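Local atomic coordinates of high affinity transport system protein p37 (PDB entry 3EKI), a protein that binds thiamine diphosphate and serves as the extracytoplasmic lipoprotein component of a high-affinity transport system in Mycoplasma hyorhinis. Residues Gln104-Leu109 against Gly123-Gly128; Gly217-Lys222 against Phe302-Ser307; His250-Ser255 against Tyr288-Ala293; Glu262-Lys267 against Val337-Pro342. One frame throughout, in Å; residues are numbered along the deposited sequence.

How the contacts relate
Contact 1 comes first from the N terminus and closes a short loop, setting the start of helix 106-115 against strand 122-125 and the beginning of helix 127-136. Contact 2 closes a far longer loop by pairing strands 217-223 and 304-308. Contact 3 falls wholly within that loop and adds strand 288-290 to the same mixed sheet. Contact 4 crosses both: helix 256-269 leaves from within their loops and meets the chain beyond them, where strand 331-337 leads out of that sheet. Contact 1 lies away from that sheet, but F106 packs on N254 of contact 3 and S127 reaches P342 of contact 4.

Contact 1: residues Gln104-Leu109 against Gly123-Gly128; sequences QDFTVL and GINASG
F106 and L109, three residues apart and on the same face of the first helical turn, both lean on the side chain of N125, and the contact is made by van der Waals packing without a hydrogen bond between the segments. The amide oxygen does most of the touching: N125 OD1 lies 3.3 Å from F106 CB and also rests against a methyl, 3.7 Å from L109 CD2. The amide nitrogen turns to the ring, with N125 ND2 3.9 Å from F106 CD1, and the two planes stand 57° apart in an oblique approach. Further back, L109 CD1 packs 4.1 Å from G123 CA, where no side chain intervenes. This is an alpha/beta unit of a periplasmic-binding-protein fold: the strand pairs through G123 and N125 with V347 and V345, then ends at N125, followed by A126, the N-cap of helix 127-136 and a residue that touches thiamine diphosphate. F106 also makes a cation-pi contact with K129, whose NZ bonds to the ligand, so the phenyl ring belongs to the second shell of the pocket. The hydrogen bonds here stay within each segment. N125 ND2 donates to A126 O at 3.0 Å, in the carbonyl plane and on a lone pair, which fixes the amide flip and leaves OD1 facing the helix; CG anti to the backbone N (chi1 -153°) carries the group across. At the N-cap of helix 106-115, D105 OD2 accepts from V108 N at 3.1 Å and from T107 OG1, while T107 CG2 lies over one face of the F106 ring, offset toward its rim.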
# COMPACT_ATOMS: atom_id res chain seq x y z
N GLN A 104 -2.18 15.13 8.44
CA GLN A 104 -2.36 14.20 9.57
C GLN A 104 -2.72 12.80 9.10
O GLN A 104 -2.17 11.80 9.59
CB GLN A 104 -3.41 14.80 10.52
CG GLN A 104 -3.16 16.24 10.91
CD GLN A 104 -3.70 17.33 10.02
OE1 GLN A 104 -3.01 17.91 9.18
NE2 GLN A 104 -4.98 17.67 10.19
N ASP A 105 -3.63 12.68 8.13
CA ASP A 105 -4.03 11.37 7.62
C ASP A 105 -4.80 11.54 6.32
O ASP A 105 -5.06 12.66 5.86
CB ASP A 105 -4.87 10.57 8.61
CG ASP A 105 -6.16 11.22 9.04
OD1 ASP A 105 -6.49 11.09 10.25
OD2 ASP A 105 -6.86 11.87 8.25
N PHE A 106 -5.16 10.43 5.70
CA PHE A 106 -5.71 10.52 4.35
C PHE A 106 -7.07 11.22 4.34
O PHE A 106 -7.41 11.85 3.35
CB PHE A 106 -5.85 9.16 3.67
CG PHE A 106 -7.13 8.40 3.98
CD1 PHE A 106 -8.21 8.40 3.09
CD2 PHE A 106 -7.22 7.69 5.15
CE1 PHE A 106 -9.36 7.71 3.42
CE2 PHE A 106 -8.38 7.00 5.48
CZ PHE A 106 -9.45 7.01 4.61
N THR A 107 -7.88 11.07 5.40
CA THR A 107 -9.16 11.78 5.36
C THR A 107 -8.93 13.28 5.23
O THR A 107 -9.60 13.99 4.48
CB THR A 107 -10.02 11.52 6.62
OG1 THR A 107 -9.33 12.07 7.75
CG2 THR A 107 -10.15 10.04 6.87
N VAL A 108 -7.96 13.78 6.00
CA VAL A 108 -7.62 15.20 5.94
C VAL A 108 -7.13 15.55 4.54
O VAL A 108 -7.43 16.62 4.02
CB VAL A 108 -6.56 15.58 6.98
CG1 VAL A 108 -6.20 17.05 6.89
CG2 VAL A 108 -7.07 15.23 8.38
N LEU A 109 -6.37 14.66 3.91
CA LEU A 109 -5.86 14.99 2.58
C LEU A 109 -7.00 15.17 1.60
O LEU A 109 -7.09 16.14 0.85
CB LEU A 109 -4.93 13.90 2.05
CG LEU A 109 -4.35 14.20 0.66
CD1 LEU A 109 -3.23 15.22 0.83
CD2 LEU A 109 -3.85 12.95 -0.02
N GLY A 123 -1.78 15.58 -3.59
CA GLY A 123 -1.16 14.58 -2.70
C GLY A 123 -1.35 13.19 -3.27
O GLY A 123 -2.01 12.99 -4.29
N ILE A 124 -0.72 12.18 -2.65
CA ILE A 124 -0.78 10.81 -3.14
C ILE A 124 -1.48 9.93 -2.10
O ILE A 124 -1.09 10.01 -0.93
CB ILE A 124 0.63 10.31 -3.47
CG1 ILE A 124 1.31 11.20 -4.50
CG2 ILE A 124 0.58 8.86 -3.90
CD1 ILE A 124 2.79 10.93 -4.74
N ASN A 125 -2.50 9.21 -2.56
CA ASN A 125 -3.43 8.51 -1.70
C ASN A 125 -3.56 7.05 -2.09
O ASN A 125 -3.42 6.70 -3.25
CB ASN A 125 -4.84 9.13 -1.76
CG ASN A 125 -5.65 8.92 -0.50
OD1 ASN A 125 -5.55 9.70 0.45
ND2 ASN A 125 -6.47 7.88 -0.40
N ALA A 126 -3.88 6.24 -1.08
CA ALA A 126 -4.16 4.84 -1.39
C ALA A 126 -5.31 4.77 -2.39
O ALA A 126 -6.29 5.52 -2.24
CB ALA A 126 -4.48 4.10 -0.11
N SER A 127 -5.20 3.89 -3.38
CA SER A 127 -6.20 3.83 -4.43
C SER A 127 -7.59 3.44 -3.97
O SER A 127 -8.61 4.03 -4.34
CB SER A 127 -5.72 2.84 -5.51
OG SER A 127 -5.72 1.50 -5.04
N GLY A 128 -7.71 2.41 -3.11
CA GLY A 128 -9.05 1.99 -2.71
C GLY A 128 -9.79 3.07 -1.98
O GLY A 128 -10.95 3.39 -2.24

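Contact 2: residues Gly217-Lys222 against Phe302-Ser307; sequences GMIWIK and FHIAFS
An antiparallel pair of neighbouring strands, 217-223 and 304-308, forms part of the mixed five-stranded sheet in one lobe of this binding protein, with strand 331-337 on the far side of 217-223. M218 and S307, then W220 and A305, are hydrogen-bonded pairs; I219 with F306 and I221 with I304 are non-hydrogen-bonded ones. The bond W220 N to A305 O is 2.8 Å long and nearly straight at 175°, whereas M218 N to S307 O is more bent (136°). At the non-hydrogen-bonded positions the backbone is close too, with a CA-H...O contact of 3.1 Å from I221 CA to H303 O. I219, I304 and F306 form an apolar patch on one face. I219 and I304 run side by side with their CG2 methyls 3.8 Å apart, and I219 CG1 meets F306 CD1 obliquely at 4.1 Å; E262 and L266 of helix 256-269 pack on I219 and F306. On the opposite face the W220 indole reaches along the sheet to S307: NE1 donates to OG at 2.9 Å, with the oxygen close to the ring plane. Placed between the backbone N and the carbonyl carbon (chi1 66°), CG of M218 carries the thioether up so that CE lies 3.3 Å above one face of that indole, offset toward its rim. At the K222-H303 end, K222 O, buried with no polar partner in the model, sits at the edge of the H303 ring, whose ND1 bonds to F246 O. The K222 chain bends back, and its NZ, which also bonds to L296 O and L299 O, donates to F302 O at 2.8 Å.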
# COMPACT_ATOMS: atom_id res chain seq x y z
N GLY A 217 -3.18 -7.69 -0.36
CA GLY A 217 -3.13 -8.05 1.03
C GLY A 217 -2.75 -9.54 1.14
O GLY A 217 -2.52 -10.21 0.14
N MET A 218 -2.67 -9.96 2.40
CA MET A 218 -2.37 -11.38 2.64
C MET A 218 -2.95 -11.79 3.97
O MET A 218 -3.17 -10.96 4.85
CB MET A 218 -0.88 -11.64 2.61
CG MET A 218 -0.08 -11.00 3.71
SD MET A 218 1.68 -11.36 3.59
CE MET A 218 1.71 -13.09 3.99
N ILE A 219 -3.19 -13.08 4.12
CA ILE A 219 -3.66 -13.65 5.37
C ILE A 219 -2.56 -14.56 5.94
O ILE A 219 -2.16 -15.46 5.22
CB ILE A 219 -4.96 -14.45 5.20
CG1 ILE A 219 -6.09 -13.59 4.62
CG2 ILE A 219 -5.38 -15.12 6.49
CD1 ILE A 219 -7.38 -14.27 4.30
N TRP A 220 -2.18 -14.27 7.16
CA TRP A 220 -1.24 -15.04 7.95
C TRP A 220 -1.98 -15.95 8.92
O TRP A 220 -3.05 -15.61 9.40
CB TRP A 220 -0.37 -14.14 8.80
CG TRP A 220 0.54 -13.18 8.13
CD1 TRP A 220 0.25 -11.88 7.78
CD2 TRP A 220 1.88 -13.41 7.70
NE1 TRP A 220 1.33 -11.30 7.17
CE2 TRP A 220 2.35 -12.22 7.11
CE3 TRP A 220 2.74 -14.52 7.76
CZ2 TRP A 220 3.63 -12.08 6.58
CZ3 TRP A 220 4.01 -14.36 7.23
CH2 TRP A 220 4.45 -13.17 6.65
N ILE A 221 -1.34 -17.08 9.23
CA ILE A 221 -1.73 -17.97 10.31
C ILE A 221 -0.53 -18.26 11.19
O ILE A 221 0.61 -18.20 10.72
CB ILE A 221 -2.39 -19.25 9.77
CG1 ILE A 221 -1.50 -20.10 8.89
CG2 ILE A 221 -3.69 -18.85 9.03
CD1 ILE A 221 -2.10 -21.45 8.54
N LYS A 222 -0.85 -18.53 12.46
CA LYS A 222 0.22 -18.75 13.45
C LYS A 222 -0.21 -19.83 14.42
O LYS A 222 -1.36 -19.81 14.82
CB LYS A 222 0.55 -17.48 14.21
CG LYS A 222 1.51 -17.64 15.36
CD LYS A 222 1.13 -17.09 16.68
CE LYS A 222 -0.31 -16.98 17.08
NZ LYS A 222 -0.51 -16.44 18.43
N PHE A 302 -5.14 -15.21 19.42
CA PHE A 302 -5.25 -14.85 18.03
C PHE A 302 -4.27 -15.66 17.17
O PHE A 302 -3.09 -15.76 17.53
CB PHE A 302 -5.04 -13.33 17.84
CG PHE A 302 -6.26 -12.64 18.48
CD1 PHE A 302 -7.37 -12.37 17.72
CD2 PHE A 302 -6.24 -12.33 19.82
CE1 PHE A 302 -8.48 -11.80 18.31
CE2 PHE A 302 -7.34 -11.78 20.44
CZ PHE A 302 -8.46 -11.56 19.66
N HIS A 303 -4.77 -16.19 16.06
CA HIS A 303 -3.95 -17.02 15.18
C HIS A 303 -4.05 -16.70 13.70
O HIS A 303 -3.41 -17.37 12.89
CB HIS A 303 -4.33 -18.51 15.35
CG HIS A 303 -4.18 -18.95 16.78
ND1 HIS A 303 -5.16 -18.77 17.72
CD2 HIS A 303 -3.16 -19.56 17.43
CE1 HIS A 303 -4.76 -19.25 18.90
NE2 HIS A 303 -3.54 -19.74 18.74
N ILE A 304 -4.83 -15.67 13.33
CA ILE A 304 -4.96 -15.24 11.95
C ILE A 304 -4.70 -13.74 11.89
O ILE A 304 -5.11 -13.07 12.84
CB ILE A 304 -6.36 -15.62 11.43
CG1 ILE A 304 -6.60 -17.14 11.50
CG2 ILE A 304 -6.61 -15.08 10.04
CD1 ILE A 304 -8.07 -17.47 11.62
N ALA A 305 -4.03 -13.25 10.86
CA ALA A 305 -3.84 -11.81 10.75
C ALA A 305 -3.83 -11.35 9.30
O ALA A 305 -3.39 -12.06 8.39
CB ALA A 305 -2.55 -11.35 11.42
N PHE A 306 -4.33 -10.12 9.10
CA PHE A 306 -4.29 -9.49 7.79
C PHE A 306 -3.12 -8.52 7.69
O PHE A 306 -2.86 -7.84 8.68
CB PHE A 306 -5.58 -8.72 7.55
CG PHE A 306 -6.88 -9.49 7.64
CD1 PHE A 306 -6.89 -10.88 7.55
CD2 PHE A 306 -8.08 -8.80 7.78
CE1 PHE A 306 -8.10 -11.55 7.63
CE2 PHE A 306 -9.26 -9.48 7.88
CZ PHE A 306 -9.28 -10.86 7.77
N SER A 307 -2.50 -8.48 6.51
CA SER A 307 -1.50 -7.43 6.28
C SER A 307 -1.34 -7.18 4.80
O SER A 307 -1.85 -7.90 3.94
CB SER A 307 -0.15 -7.80 6.87
OG SER A 307 0.50 -8.72 6.01

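Contact 3: residues His250-Ser255 against Tyr288-Ala293; sequences HGKDNS and YKQKSA. With TPP (thiamine diphosphate), chain B.
The H250 imidazole has the backbone of strand 288-290 over one face: K289 O lies there with Q290 CA, the latter 3.9 Å above the plane and offset toward the rim. At its edge is Y288 CB, 4.0 Å from H250 NE2, and H250 CD2 in turn lies at the edge of the Y288 ring, whose hydroxyl bonds to D280. At the edge away from Y288, ND1 donates to G251 O at 2.7 Å in the ring plane, which fixes the ring's rotation. The setting is a parallel beta bridge between H250 and Q290, where 288-290 is added as the outermost strand of the mixed sheet. H250 grips both sides of Q290 in the parallel manner: its N donates to K289 O at 3.1 Å, and its O accepts from K291 N, also at 3.1 Å. Its CG sits between the backbone N and the carbonyl carbon (chi1 57°), which folds the ring back over this strand. Q290 crosses the imidazole at about a right angle, its amide turned 64° from the ring; its CG passes 3.4 Å from H250 O, and the extended chain ends against K252 CG. From K252 the chain makes a type I turn closed by S255 N to K252 O. S255 is the N-cap of helix 256-269, accepting from K258 N. S256 N, S257 OG and K258 NZ also bond to thiamine diphosphate, and the helix N-terminus would probably help to offset the phosphate charge; S255 OG donates to O3B of this ligand in a very short bond of 2.5 Å.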
# COMPACT_ATOMS: atom_id res chain seq x y z
N HIS A 250 -6.81 -7.60 12.42
CA HIS A 250 -7.11 -6.84 11.23
C HIS A 250 -6.76 -5.38 11.42
O HIS A 250 -6.49 -4.97 12.55
CB HIS A 250 -8.63 -7.02 10.96
CG HIS A 250 -9.45 -6.57 12.13
ND1 HIS A 250 -9.80 -5.24 12.25
CD2 HIS A 250 -9.96 -7.16 13.24
CE1 HIS A 250 -10.50 -5.05 13.36
NE2 HIS A 250 -10.62 -6.21 14.00
N GLY A 251 -6.80 -4.60 10.34
CA GLY A 251 -6.65 -3.14 10.44
C GLY A 251 -8.01 -2.47 10.54
O GLY A 251 -9.07 -3.05 10.84
N LYS A 252 -8.01 -1.15 10.30
CA LYS A 252 -9.28 -0.43 10.35
C LYS A 252 -10.20 -0.86 9.23
O LYS A 252 -9.77 -1.30 8.15
CB LYS A 252 -9.01 1.08 10.22
CG LYS A 252 -8.20 1.67 11.36
CD LYS A 252 -8.36 3.19 11.40
CE LYS A 252 -7.47 3.81 12.48
NZ LYS A 252 -6.59 4.88 11.94
N ASP A 253 -11.50 -0.70 9.42
CA ASP A 253 -12.41 -1.22 8.42
C ASP A 253 -12.39 -0.42 7.11
O ASP A 253 -13.01 -0.87 6.15
CB ASP A 253 -13.84 -1.28 8.96
CG ASP A 253 -14.43 0.05 9.36
OD1 ASP A 253 -14.07 1.09 8.76
OD2 ASP A 253 -15.28 0.04 10.28
N ASN A 254 -11.68 0.70 7.07
CA ASN A 254 -11.55 1.41 5.80
C ASN A 254 -10.26 1.07 5.07
O ASN A 254 -9.94 1.70 4.04
CB ASN A 254 -11.62 2.93 6.00
CG ASN A 254 -10.54 3.47 6.90
OD1 ASN A 254 -9.57 2.83 7.26
ND2 ASN A 254 -10.67 4.73 7.31
N SER A 255 -9.50 0.09 5.60
CA SER A 255 -8.29 -0.35 4.94
C SER A 255 -8.57 -1.34 3.81
O SER A 255 -9.32 -2.31 3.98
CB SER A 255 -7.33 -1.01 5.94
OG SER A 255 -6.20 -1.53 5.24
N TYR A 288 -12.06 -11.05 17.23
CA TYR A 288 -11.45 -10.03 16.41
C TYR A 288 -10.70 -9.01 17.25
O TYR A 288 -11.15 -8.67 18.34
CB TYR A 288 -12.53 -9.27 15.64
CG TYR A 288 -13.24 -10.05 14.58
CD1 TYR A 288 -14.38 -10.79 14.85
CD2 TYR A 288 -12.75 -10.04 13.27
CE1 TYR A 288 -15.02 -11.51 13.85
CE2 TYR A 288 -13.38 -10.74 12.29
CZ TYR A 288 -14.51 -11.47 12.56
OH TYR A 288 -15.09 -12.16 11.52
N LYS A 289 -9.60 -8.51 16.72
CA LYS A 289 -8.83 -7.45 17.38
C LYS A 289 -8.09 -6.63 16.33
O LYS A 289 -7.59 -7.17 15.34
CB LYS A 289 -7.86 -8.03 18.39
CG LYS A 289 -7.17 -6.99 19.26
CD LYS A 289 -6.19 -7.66 20.20
CE LYS A 289 -6.97 -8.29 21.36
NZ LYS A 289 -7.40 -7.21 22.29
N GLN A 290 -8.03 -5.32 16.56
CA GLN A 290 -7.35 -4.45 15.60
C GLN A 290 -5.90 -4.25 16.03
O GLN A 290 -5.60 -3.52 16.99
CB GLN A 290 -8.07 -3.10 15.45
CG GLN A 290 -7.50 -2.22 14.34
CD GLN A 290 -7.86 -0.76 14.42
OE1 GLN A 290 -9.04 -0.42 14.40
NE2 GLN A 290 -6.88 0.12 14.54
N LYS A 291 -5.00 -4.91 15.31
CA LYS A 291 -3.58 -4.92 15.58
C LYS A 291 -2.81 -5.26 14.31
O LYS A 291 -3.34 -5.97 13.45
CB LYS A 291 -3.17 -5.94 16.64
CG LYS A 291 -3.81 -5.87 18.00
CD LYS A 291 -3.00 -5.11 19.02
CE LYS A 291 -1.73 -5.85 19.40
NZ LYS A 291 -0.88 -4.96 20.27
N SER A 292 -1.57 -4.81 14.21
CA SER A 292 -0.71 -5.15 13.09
C SER A 292 -0.35 -6.63 13.11
O SER A 292 -0.12 -7.18 14.18
CB SER A 292 0.57 -4.30 13.15
OG SER A 292 1.48 -4.66 12.13
N ALA A 293 -0.27 -7.25 11.94
CA ALA A 293 0.09 -8.65 11.82
C ALA A 293 1.46 -8.92 12.41
O ALA A 293 1.75 -10.02 12.89
CB ALA A 293 0.01 -9.07 10.37
N1' TPP B . 7.44 -0.12 0.61
C2' TPP B . 8.08 0.75 1.44
CM2 TPP B . 9.57 1.01 1.22
N3' TPP B . 7.41 1.38 2.42
C4' TPP B . 6.06 1.22 2.52
N4' TPP B . 5.41 1.93 3.44
C5' TPP B . 5.39 0.29 1.71
C6' TPP B . 6.14 -0.38 0.76
C7' TPP B . 3.90 -0.04 1.81
N3 TPP B . 3.00 0.79 0.98
C2 TPP B . 3.22 2.06 0.66
S1 TPP B . 1.92 2.64 -0.35
C5 TPP B . 1.09 1.10 -0.27
C4 TPP B . 1.79 0.29 0.59
CM4 TPP B . 1.47 -1.22 0.73
C6 TPP B . -0.28 0.83 -0.91
C7 TPP B . -1.40 1.48 -0.08
O7 TPP B . -1.44 0.86 1.22
PA TPP B . -2.04 1.52 2.53
O1A TPP B . -1.61 0.73 3.71
O2A TPP B . -1.69 2.98 2.59
O3A TPP B . -3.61 1.54 2.37
PB TPP B . -4.63 0.37 2.77
O1B TPP B . -4.35 -0.85 1.96
O2B TPP B . -6.05 0.99 2.45
O3B TPP B . -4.58 0.13 4.34

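Contact 4: residues Glu262-Lys267 against Val337-Pro342; sequences EETILK and VTNPIP
I265 and T338 make the tight part of this contact, crossing at about a right angle. I265 CG1 presses on the backbone, 3.8 Å from T338 CA, and its CD1 reaches on to lie 4.1 Å from N339 N. One turn earlier the T338 methyl takes up the helix: T338 CG2 packs 3.9 Å from E262 CG. T338 OG1 sits between the backbone N and the carbonyl carbon (chi1 72°), from where it donates to N339 O at 2.8 Å and accepts from G217 N. V337 O is buried under I265 CG1 with no polar partner in the model. The other side is looser. T264 CG2 only approaches N339 ND2, at 4.4 Å; the polar ends have partners elsewhere: T264 OG1 in I402 O, N339 OD1 in Y162 N and ND2 in A401 O. No hydrogen bond joins the two segments. E262 OE2 makes a weak bond to M218 N of the sheet. Helix 256-269 thus packs against the chain leaving strand 331-337 for 345-349, with L171 of helix 170-184 on I265 and V337, and helix 390-402 covering I341 and P342.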
# COMPACT_ATOMS: atom_id res chain seq x y z
N GLU A 262 -9.02 -8.84 2.25
CA GLU A 262 -9.08 -10.14 2.93
C GLU A 262 -10.53 -10.55 3.18
O GLU A 262 -10.85 -11.73 3.07
CB GLU A 262 -8.28 -10.11 4.24
CG GLU A 262 -6.79 -9.94 4.05
CD GLU A 262 -6.26 -8.53 3.93
OE1 GLU A 262 -7.06 -7.57 3.91
OE2 GLU A 262 -5.01 -8.41 3.87
N GLU A 263 -11.38 -9.58 3.56
CA GLU A 263 -12.80 -9.87 3.70
C GLU A 263 -13.35 -10.52 2.44
O GLU A 263 -14.09 -11.52 2.48
CB GLU A 263 -13.59 -8.60 4.03
CG GLU A 263 -15.11 -8.72 3.90
CD GLU A 263 -15.75 -7.43 4.33
OE1 GLU A 263 -16.61 -7.40 5.21
OE2 GLU A 263 -15.37 -6.37 3.75
N THR A 264 -13.02 -9.99 1.26
CA THR A 264 -13.44 -10.56 -0.00
C THR A 264 -12.98 -12.01 -0.18
O THR A 264 -13.78 -12.87 -0.58
CB THR A 264 -12.89 -9.73 -1.19
OG1 THR A 264 -13.48 -8.43 -1.14
CG2 THR A 264 -13.29 -10.31 -2.53
N ILE A 265 -11.70 -12.29 0.11
CA ILE A 265 -11.24 -13.68 -0.02
C ILE A 265 -12.01 -14.64 0.91
O ILE A 265 -12.39 -15.73 0.48
CB ILE A 265 -9.73 -13.74 0.28
CG1 ILE A 265 -8.87 -12.97 -0.74
CG2 ILE A 265 -9.24 -15.17 0.37
CD1 ILE A 265 -9.16 -13.32 -2.19
N LEU A 266 -12.23 -14.23 2.14
CA LEU A 266 -12.96 -15.02 3.14
C LEU A 266 -14.39 -15.24 2.74
O LEU A 266 -14.91 -16.35 2.90
CB LEU A 266 -12.86 -14.35 4.52
CG LEU A 266 -11.47 -14.28 5.14
CD1 LEU A 266 -11.48 -13.58 6.49
CD2 LEU A 266 -10.87 -15.68 5.31
N LYS A 267 -15.03 -14.20 2.22
CA LYS A 267 -16.38 -14.36 1.69
C LYS A 267 -16.44 -15.27 0.49
O LYS A 267 -17.36 -16.11 0.38
CB LYS A 267 -16.96 -12.97 1.35
CG LYS A 267 -18.39 -13.03 0.85
CD LYS A 267 -19.31 -12.28 1.82
CE LYS A 267 -19.28 -10.78 1.60
NZ LYS A 267 -18.56 -10.04 2.68
N VAL A 337 -2.81 -15.02 -0.43
CA VAL A 337 -2.82 -13.56 -0.65
C VAL A 337 -4.18 -13.15 -1.20
O VAL A 337 -5.10 -13.97 -1.34
CB VAL A 337 -1.69 -13.09 -1.57
CG1 VAL A 337 -0.36 -13.48 -0.89
CG2 VAL A 337 -1.77 -13.60 -2.98
N THR A 338 -4.36 -11.88 -1.52
CA THR A 338 -5.64 -11.42 -2.03
C THR A 338 -5.57 -11.08 -3.52
O THR A 338 -4.54 -11.23 -4.16
CB THR A 338 -6.15 -10.18 -1.29
OG1 THR A 338 -5.36 -9.02 -1.67
CG2 THR A 338 -6.03 -10.30 0.23
N ASN A 339 -6.69 -10.62 -4.06
CA ASN A 339 -6.79 -10.06 -5.39
C ASN A 339 -6.05 -8.72 -5.38
O ASN A 339 -5.85 -8.14 -4.31
CB ASN A 339 -8.24 -9.89 -5.82
CG ASN A 339 -9.03 -11.18 -5.91
OD1 ASN A 339 -8.48 -12.23 -6.21
ND2 ASN A 339 -10.33 -11.07 -5.65
N PRO A 340 -5.61 -8.30 -6.56
CA PRO A 340 -4.78 -7.09 -6.64
C PRO A 340 -5.53 -5.79 -6.91
O PRO A 340 -6.53 -5.80 -7.64
CB PRO A 340 -3.94 -7.45 -7.86
CG PRO A 340 -4.90 -8.16 -8.76
CD PRO A 340 -5.81 -8.94 -7.85
N ILE A 341 -5.00 -4.70 -6.33
CA ILE A 341 -5.58 -3.37 -6.63
C ILE A 341 -4.46 -2.40 -6.93
O ILE A 341 -3.29 -2.68 -6.66
CB ILE A 341 -6.44 -2.85 -5.47
CG1 ILE A 341 -5.69 -2.60 -4.17
CG2 ILE A 341 -7.62 -3.80 -5.26
CD1 ILE A 341 -6.50 -1.92 -3.09
N PRO A 342 -4.72 -1.24 -7.52
CA PRO A 342 -3.60 -0.37 -7.91
C PRO A 342 -2.82 0.23 -6.75
O PRO A 342 -3.35 0.40 -5.67
CB PRO A 342 -4.31 0.77 -8.65
CG PRO A 342 -5.59 0.12 -9.14
CD PRO A 342 -6.03 -0.70 -7.93